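Local coordinates for putative D-arabinose 5-phosphate isomerase (Klebsiella pneumoniae subsp. pneumoniae, PDB 3K2V), which is a putative arabinose 5-phosphate isomerase, probably of the KpsF type, whose CBS domain pair binds the sugar nucleotide CMP-Kdo, at residues G23-H35 with R107-N119. Numbering follows the deposited sequence.
Sequences GRKLLLRVNDIMH and RIRPGTLAVDALN
P110 CB comes in obliquely above one face of the flat N31 carboxamide, off toward its OD1 side and 3.7 Å from N31 OD1; the proline ring is not laid on that face. The amide is carried out to the proline with CG anti to the backbone N (chi1 -161°). P110 also packs on V131 and L138 of the sheet behind. Beneath this side-chain crossing the backbones join. N31 N meets P110 O on an in-plane lone pair, whereas V30 N points almost straight down the carbonyl of T112, 2.8 Å from its O. The type I turn R109–T112 that presents these acceptors is itself tied by T112 OG1, 2.7 Å from R109 O, a carbonyl that T112 N reaches from the same face.

Further along, R29 and L113 form a single beta bridge, and the chain then enters helix 114-124 with L113 as N-cap. This is the turn between a strand and a helix of the second CBS domain, and the chain 23-35 closes over it. A114 N donates to L28 O at 2.7 Å and V115 N to L26 O at 2.8 Å.

I108 CD1 touches both methyls of V30; V30 CG1 also meets A117 CB at 3.9 Å and lies 3.4 Å from T112 O, while V30 CG2 faces R109 O and P110 O. L26 lays CB against V115 CB and sends CD2 to A114 and L118. Farther along the same chain, I33 CD1 touches A114 CB at 4.0 Å, next to L146 of helix 143-146.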
loop_
_atom_site.group_PDB
_atom_site.type_symbol
_atom_site.label_atom_id
_atom_site.label_comp_id
_atom_site.label_asym_id
_atom_site.label_seq_id
_atom_site.Cartn_x
_atom_site.Cartn_y
_atom_site.Cartn_z
ATOM N N GLY A 23 5.862 -5.242 -21.130
ATOM C CA GLY A 23 5.630 -6.613 -21.590
ATOM C C GLY A 23 6.847 -7.525 -21.468
ATOM O O GLY A 23 6.724 -8.681 -21.037
ATOM N N ARG A 24 8.018 -7.010 -21.849
ATOM C CA ARG A 24 9.274 -7.755 -21.719
ATOM C C ARG A 24 9.670 -7.923 -20.261
ATOM O O ARG A 24 10.167 -8.983 -19.876
ATOM C CB ARG A 24 10.410 -7.075 -22.482
ATOM C CG ARG A 24 10.445 -7.434 -23.955
ATOM C CD ARG A 24 11.472 -6.607 -24.728
ATOM N NE ARG A 24 10.836 -5.662 -25.657
ATOM C CZ ARG A 24 10.909 -4.329 -25.598
ATOM N NH1 ARG A 24 11.611 -3.708 -24.650
ATOM N NH2 ARG A 24 10.274 -3.604 -26.515
ATOM N N LYS A 25 9.445 -6.893 -19.447
ATOM C CA LYS A 25 9.793 -7.005 -18.036
ATOM C C LYS A 25 8.899 -8.022 -17.344
ATOM O O LYS A 25 9.356 -8.729 -16.465
ATOM C CB LYS A 25 9.781 -5.660 -17.293
ATOM C CG LYS A 25 11.080 -5.488 -16.452
ATOM C CD LYS A 25 10.880 -4.929 -15.070
ATOM C CE LYS A 25 12.235 -4.590 -14.439
ATOM N NZ LYS A 25 12.092 -4.279 -12.973
ATOM N N LEU A 26 7.646 -8.138 -17.783
ATOM C CA LEU A 26 6.729 -9.123 -17.200
ATOM C C LEU A 26 7.071 -10.583 -17.578
ATOM O O LEU A 26 6.488 -11.514 -17.026
ATOM C CB LEU A 26 5.278 -8.815 -17.571
ATOM C CG LEU A 26 4.682 -7.497 -17.033
ATOM C CD1 LEU A 26 3.243 -7.352 -17.514
ATOM C CD2 LEU A 26 4.765 -7.425 -15.520
ATOM N N LEU A 27 8.009 -10.783 -18.498
ATOM C CA LEU A 27 8.450 -12.145 -18.857
ATOM C C LEU A 27 9.701 -12.547 -18.073
ATOM O O LEU A 27 10.158 -13.662 -18.186
ATOM C CB LEU A 27 8.688 -12.273 -20.367
ATOM C CG LEU A 27 7.430 -12.168 -21.231
ATOM C CD1 LEU A 27 7.788 -12.388 -22.696
ATOM C CD2 LEU A 27 6.356 -13.155 -20.761
ATOM N N LEU A 28 10.222 -11.655 -17.234
ATOM C CA LEU A 28 11.381 -11.987 -16.403
ATOM C C LEU A 28 10.975 -12.831 -15.194
ATOM O O LEU A 28 9.835 -12.754 -14.703
ATOM C CB LEU A 28 12.077 -10.720 -15.909
ATOM C CG LEU A 28 12.666 -9.778 -16.968
ATOM C CD1 LEU A 28 13.132 -8.490 -16.262
ATOM C CD2 LEU A 28 13.778 -10.446 -17.751
ATOM N N ARG A 29 11.934 -13.611 -14.707
ATOM C CA ARG A 29 11.779 -14.342 -13.458
ATOM C C ARG A 29 11.929 -13.369 -12.288
ATOM O O ARG A 29 12.828 -12.517 -12.295
ATOM C CB ARG A 29 12.834 -15.457 -13.349
ATOM C CG ARG A 29 12.638 -16.545 -14.370
ATOM C CD ARG A 29 13.765 -17.554 -14.377
ATOM N NE ARG A 29 15.038 -16.995 -14.811
ATOM C CZ ARG A 29 15.421 -16.837 -16.076
ATOM N NH1 ARG A 29 16.616 -16.336 -16.315
ATOM N NH2 ARG A 29 14.639 -17.171 -17.101
ATOM N N VAL A 30 11.089 -13.518 -11.270
ATOM C CA VAL A 30 11.159 -12.635 -10.098
ATOM C C VAL A 30 12.542 -12.673 -9.412
ATOM O O VAL A 30 12.987 -11.676 -8.843
ATOM C CB VAL A 30 10.007 -12.846 -9.101
ATOM C CG1 VAL A 30 8.671 -12.487 -9.759
ATOM C CG2 VAL A 30 9.972 -14.270 -8.540
ATOM N N ASN A 31 13.242 -13.799 -9.520
ATOM C CA ASN A 31 14.604 -13.930 -9.001
ATOM C C ASN A 31 15.498 -12.764 -9.432
ATOM O O ASN A 31 16.368 -12.325 -8.694
ATOM C CB ASN A 31 15.245 -15.203 -9.562
ATOM C CG ASN A 31 16.424 -15.652 -8.764
ATOM O OD1 ASN A 31 16.398 -15.646 -7.532
ATOM N ND2 ASN A 31 17.433 -16.084 -9.435
ATOM N N ASP A 32 15.309 -12.318 -10.665
ATOM C CA ASP A 32 16.170 -11.331 -11.265
ATOM C C ASP A 32 15.721 -9.907 -11.020
ATOM O O ASP A 32 16.395 -8.989 -11.446
ATOM C CB ASP A 32 16.302 -11.619 -12.767
ATOM C CG ASP A 32 16.883 -13.020 -13.037
ATOM O OD1 ASP A 32 17.660 -13.520 -12.197
ATOM O OD2 ASP A 32 16.541 -13.649 -14.056
ATOM N N ILE A 33 14.589 -9.711 -10.351
ATOM C CA ILE A 33 14.147 -8.362 -10.031
ATOM C C ILE A 33 13.841 -8.137 -8.560
ATOM O O ILE A 33 13.656 -7.013 -8.152
ATOM C CB ILE A 33 12.944 -7.926 -10.887
ATOM C CG1 ILE A 33 11.693 -8.742 -10.628
ATOM C CG2 ILE A 33 13.258 -8.051 -12.373
ATOM C CD1 ILE A 33 10.888 -8.916 -11.978
HETATM N N MSE A 34 13.797 -9.197 -7.767
HETATM C CA MSE A 34 13.467 -9.084 -6.370
HETATM C C MSE A 34 14.552 -8.370 -5.549
HETATM O O MSE A 34 15.730 -8.352 -5.917
HETATM C CB MSE A 34 13.224 -10.465 -5.772
HETATM C CG MSE A 34 14.464 -11.322 -5.662
HETATM SE SE MSE A 34 14.017 -13.098 -5.108
HETATM C CE MSE A 34 15.757 -13.834 -5.000
ATOM N N HIS A 35 14.129 -7.820 -4.413
ATOM C CA HIS A 35 15.027 -7.289 -3.398
ATOM C C HIS A 35 15.599 -8.433 -2.578
ATOM O O HIS A 35 14.875 -9.329 -2.147
ATOM C CB HIS A 35 14.265 -6.301 -2.489
ATOM C CG HIS A 35 13.688 -5.154 -3.248
ATOM N ND1 HIS A 35 14.459 -4.107 -3.704
ATOM C CD2 HIS A 35 12.436 -4.939 -3.719
ATOM C CE1 HIS A 35 13.692 -3.272 -4.390
ATOM N NE2 HIS A 35 12.458 -3.750 -4.403
ATOM N N ARG A 107 3.426 -16.253 -0.934
ATOM C CA ARG A 107 4.769 -16.337 -1.489
ATOM C C ARG A 107 4.764 -17.025 -2.840
ATOM O O ARG A 107 3.839 -17.750 -3.170
ATOM C CB ARG A 107 5.658 -17.103 -0.526
ATOM C CG ARG A 107 5.231 -18.533 -0.398
ATOM C CD ARG A 107 5.664 -19.138 0.896
ATOM N NE ARG A 107 5.011 -18.558 2.055
ATOM C CZ ARG A 107 5.264 -18.959 3.298
ATOM N NH1 ARG A 107 6.136 -19.940 3.536
ATOM N NH2 ARG A 107 4.647 -18.396 4.306
ATOM N N ILE A 108 5.823 -16.791 -3.609
ATOM C CA ILE A 108 6.002 -17.432 -4.893
ATOM C C ILE A 108 7.453 -17.934 -4.973
ATOM O O ILE A 108 8.312 -17.508 -4.204
ATOM C CB ILE A 108 5.718 -16.455 -6.048
ATOM C CG1 ILE A 108 6.657 -15.239 -5.951
ATOM C CG2 ILE A 108 4.230 -16.048 -6.047
ATOM C CD1 ILE A 108 6.427 -14.116 -6.995
ATOM N N ARG A 109 7.685 -18.856 -5.889
ATOM C CA ARG A 109 9.023 -19.412 -6.132
ATOM C C ARG A 109 9.846 -18.405 -6.937
ATOM O O ARG A 109 9.284 -17.558 -7.661
ATOM C CB ARG A 109 8.905 -20.714 -6.919
ATOM C CG ARG A 109 8.289 -21.860 -6.128
ATOM C CD ARG A 109 8.074 -23.067 -7.014
ATOM N NE ARG A 109 9.365 -23.638 -7.424
ATOM C CZ ARG A 109 9.529 -24.620 -8.297
ATOM N NH1 ARG A 109 8.479 -25.172 -8.902
ATOM N NH2 ARG A 109 10.764 -25.055 -8.581
ATOM N N PRO A 110 11.177 -18.493 -6.831
ATOM C CA PRO A 110 12.004 -17.513 -7.524
ATOM C C PRO A 110 11.944 -17.587 -9.057
ATOM O O PRO A 110 12.287 -16.615 -9.716
ATOM C CB PRO A 110 13.413 -17.801 -6.985
ATOM C CG PRO A 110 13.350 -19.165 -6.377
ATOM C CD PRO A 110 11.960 -19.313 -5.888
ATOM N N GLY A 111 11.523 -18.718 -9.622
ATOM C CA GLY A 111 11.351 -18.831 -11.066
ATOM C C GLY A 111 10.028 -18.314 -11.588
ATOM O O GLY A 111 9.820 -18.274 -12.798
ATOM N N THR A 112 9.143 -17.875 -10.697
ATOM C CA THR A 112 7.863 -17.316 -11.107
ATOM C C THR A 112 8.086 -16.112 -12.016
ATOM O O THR A 112 8.938 -15.266 -11.735
ATOM C CB THR A 112 7.043 -16.895 -9.897
ATOM O OG1 THR A 112 6.960 -17.994 -8.987
ATOM C CG2 THR A 112 5.610 -16.418 -10.309
ATOM N N LEU A 113 7.336 -16.058 -13.118
ATOM C CA LEU A 113 7.405 -14.930 -14.043
ATOM C C LEU A 113 6.749 -13.714 -13.411
ATOM O O LEU A 113 5.792 -13.844 -12.636
ATOM C CB LEU A 113 6.733 -15.264 -15.396
ATOM C CG LEU A 113 7.324 -16.428 -16.189
ATOM C CD1 LEU A 113 6.625 -16.532 -17.551
ATOM C CD2 LEU A 113 8.847 -16.303 -16.357
ATOM N N ALA A 114 7.282 -12.532 -13.717
ATOM C CA ALA A 114 6.724 -11.283 -13.192
ATOM C C ALA A 114 5.241 -11.173 -13.526
ATOM O O ALA A 114 4.461 -10.713 -12.692
ATOM C CB ALA A 114 7.490 -10.078 -13.710
ATOM N N VAL A 115 4.834 -11.628 -14.717
ATOM C CA VAL A 115 3.402 -11.569 -15.082
ATOM C C VAL A 115 2.518 -12.400 -14.140
ATOM O O VAL A 115 1.404 -11.991 -13.789
ATOM C CB VAL A 115 3.126 -11.958 -16.555
ATOM C CG1 VAL A 115 3.427 -13.435 -16.831
ATOM C CG2 VAL A 115 1.664 -11.607 -16.915
ATOM N N ASP A 116 3.019 -13.555 -13.718
ATOM C CA ASP A 116 2.249 -14.402 -12.822
ATOM C C ASP A 116 2.271 -13.864 -11.401
ATOM O O ASP A 116 1.283 -13.983 -10.693
ATOM C CB ASP A 116 2.724 -15.846 -12.915
ATOM C CG ASP A 116 2.431 -16.450 -14.296
ATOM O OD1 ASP A 116 1.305 -16.222 -14.782
ATOM O OD2 ASP A 116 3.306 -17.116 -14.896
ATOM N N ALA A 117 3.363 -13.220 -11.008
ATOM C CA ALA A 117 3.418 -12.516 -9.724
ATOM C C ALA A 117 2.392 -11.373 -9.707
ATOM O O ALA A 117 1.660 -11.172 -8.738
ATOM C CB ALA A 117 4.823 -11.994 -9.472
ATOM N N LEU A 118 2.301 -10.644 -10.814
ATOM C CA LEU A 118 1.327 -9.548 -10.907
ATOM C C LEU A 118 -0.095 -10.081 -10.779
ATOM O O LEU A 118 -0.924 -9.506 -10.058
ATOM C CB LEU A 118 1.512 -8.817 -12.233
ATOM C CG LEU A 118 0.540 -7.681 -12.568
ATOM C CD1 LEU A 118 0.707 -6.548 -11.565
ATOM C CD2 LEU A 118 0.810 -7.241 -14.000
ATOM N N ASN A 119 -0.373 -11.168 -11.495
ATOM C CA ASN A 119 -1.699 -11.781 -11.477
ATOM C C ASN A 119 -2.075 -12.225 -10.072
ATOM O O ASN A 119 -3.207 -12.006 -9.645
ATOM C CB ASN A 119 -1.796 -12.964 -12.462
ATOM C CG ASN A 119 -1.948 -12.514 -13.918
ATOM O OD1 ASN A 119 -2.356 -11.400 -14.190
ATOM N ND2 ASN A 119 -1.611 -13.399 -14.857
#